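Local coordinates for protein phospho-furanose lactonase (Mycoplasma synoviae, PDB 3OVG) that hydrolyses phosphorylated 1,4-lactones of D-xylonate and L-arabinonate, and also carboxy 1,4-lactones, using two zinc ions per subunit, at residues 309-312 / 313-317. Sequence-based numbering, arbitrary orientation.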
loop_
_atom_site.group_PDB
_atom_site.type_symbol
_atom_site.label_atom_id
_atom_site.label_comp_id
_atom_site.label_asym_id
_atom_site.label_seq_id
_atom_site.Cartn_x
_atom_site.Cartn_y
_atom_site.Cartn_z
ATOM N N VAL A 309 37.575 -3.609 -21.256
ATOM C CA VAL A 309 37.271 -2.326 -21.870
ATOM C C VAL A 309 38.527 -1.453 -21.943
ATOM O O VAL A 309 38.479 -0.363 -22.487
ATOM C CB VAL A 309 36.152 -1.579 -21.125
ATOM C CG1 VAL A 309 34.891 -2.456 -21.035
ATOM C CG2 VAL A 309 36.631 -1.170 -19.744
ATOM N N GLY A 310 39.642 -1.917 -21.373
ATOM C CA GLY A 310 40.899 -1.187 -21.531
ATOM C C GLY A 310 41.527 -0.538 -20.305
ATOM O O GLY A 310 42.424 0.291 -20.443
ATOM N N VAL A 311 41.085 -0.913 -19.107
ATOM C CA VAL A 311 41.714 -0.400 -17.898
ATOM C C VAL A 311 42.953 -1.254 -17.644
ATOM O O VAL A 311 42.905 -2.490 -17.713
ATOM C CB VAL A 311 40.766 -0.427 -16.689
ATOM C CG1 VAL A 311 41.459 0.127 -15.458
ATOM C CG2 VAL A 311 39.511 0.392 -16.994
ATOM N N SER A 312 44.068 -0.582 -17.391
ATOM C CA SER A 312 45.360 -1.223 -17.243
ATOM C C SER A 312 45.463 -1.948 -15.903
ATOM O O SER A 312 44.735 -1.638 -14.947
ATOM C CB SER A 312 46.433 -0.146 -17.309
ATOM O OG SER A 312 46.557 0.517 -16.054
ATOM N N LYS A 313 46.390 -2.891 -15.807
ATOM C CA LYS A 313 46.610 -3.553 -14.538
ATOM C C LYS A 313 47.114 -2.602 -13.450
ATOM O O LYS A 313 46.792 -2.762 -12.271
ATOM C CB LYS A 313 47.579 -4.714 -14.699
ATOM C CG LYS A 313 46.978 -5.884 -15.434
ATOM C CD LYS A 313 47.874 -7.097 -15.333
ATOM C CE LYS A 313 49.194 -6.853 -16.051
ATOM N NZ LYS A 313 50.323 -7.526 -15.330
ATOM N N GLU A 314 47.917 -1.620 -13.848
ATOM C CA GLU A 314 48.397 -0.612 -12.922
ATOM C C GLU A 314 47.263 0.191 -12.317
ATOM O O GLU A 314 47.234 0.388 -11.120
ATOM C CB GLU A 314 49.380 0.362 -13.607
ATOM C CG GLU A 314 50.633 -0.304 -14.183
ATOM C CD GLU A 314 50.489 -0.639 -15.677
ATOM O OE1 GLU A 314 49.635 -1.508 -16.041
ATOM O OE2 GLU A 314 51.256 -0.039 -16.471
ATOM N N ALA A 315 46.358 0.695 -13.149
ATOM C CA ALA A 315 45.221 1.472 -12.643
ATOM C C ALA A 315 44.364 0.620 -11.711
ATOM O O ALA A 315 43.915 1.092 -10.650
ATOM C CB ALA A 315 44.388 1.995 -13.783
ATOM N N ILE A 316 44.160 -0.640 -12.098
ATOM C CA ILE A 316 43.446 -1.569 -11.241
ATOM C C ILE A 316 44.150 -1.699 -9.891
ATOM O O ILE A 316 43.483 -1.700 -8.842
ATOM C CB ILE A 316 43.225 -2.952 -11.920
ATOM C CG1 ILE A 316 42.248 -2.802 -13.096
ATOM C CG2 ILE A 316 42.679 -3.953 -10.908
ATOM C CD1 ILE A 316 41.894 -4.126 -13.776
ATOM N N PHE A 317 45.495 -1.771 -9.919
ATOM C CA PHE A 317 46.296 -1.823 -8.690
ATOM C C PHE A 317 46.087 -0.590 -7.791
ATOM O O PHE A 317 45.957 -0.727 -6.569
ATOM C CB PHE A 317 47.812 -2.003 -8.968
ATOM C CG PHE A 317 48.604 -2.399 -7.737
ATOM C CD1 PHE A 317 48.610 -3.710 -7.295
ATOM C CD2 PHE A 317 49.295 -1.455 -7.006
ATOM C CE1 PHE A 317 49.328 -4.084 -6.153
ATOM C CE2 PHE A 317 50.003 -1.809 -5.848
ATOM C CZ PHE A 317 50.024 -3.136 -5.432
#
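Ser-312 occupies the N-cap of helix 313-327 and holds the first turn through both its oxygens, OG and the carbonyl O. Its hydroxyl lies between the backbone N and the carbonyl carbon (chi1 80°), a rotation that swings it round to the start of the helix, where Ser-312 OG accepts from Ala-315 N at 2.9 Å in a nearly straight bond (172° at the hydrogen). Ser-312 O opens the regular backbone pattern by accepting from Ile-316 N at 3.1 Å. Glu-314, bent at chi2, curls back beside the cap so that its OE1 comes within 3.7 Å of Ser-312 OG, alongside the hydroxyl rather than bonded to it.

On the apolar side, Val-311 turns one branch to the helix. Val-311 CG1, anti to the backbone N (chi1 -179°), meets the methyl of Ala-315 (Val-311 CG1 to Ala-315 CB 3.9 Å) and the methylene of Ile-316 (Val-311 CG1 to Ile-316 CG1 3.8 Å), the valine and isoleucine side chains lying at a slant to each other. Val-311, just before the N-cap, paired with Ile-316, the fourth residue after the N-cap, forms a hydrophobic staple. Ile-316 CG1 also passes 3.3 Å from Ser-312 O, beside the backbone bond to its own N.

Upstream, Gly-310 ends helix 296-309 in a Schellman motif with positive phi, and the link then runs directly into the next helix. Val-311 and Ile-316 pack on Leu-306 and Leu-303 of helix 296-309, respectively, while Ala-315 rests on Val-261 of helix 250-262, tying the junction to the outer helices of the TIM barrel, away from the zinc site. Chemically, the cap satisfies the amide of Ala-315 with a neutral hydroxyl, while Glu-314 probably adds a favourable negative charge near the positive end of the helix dipole.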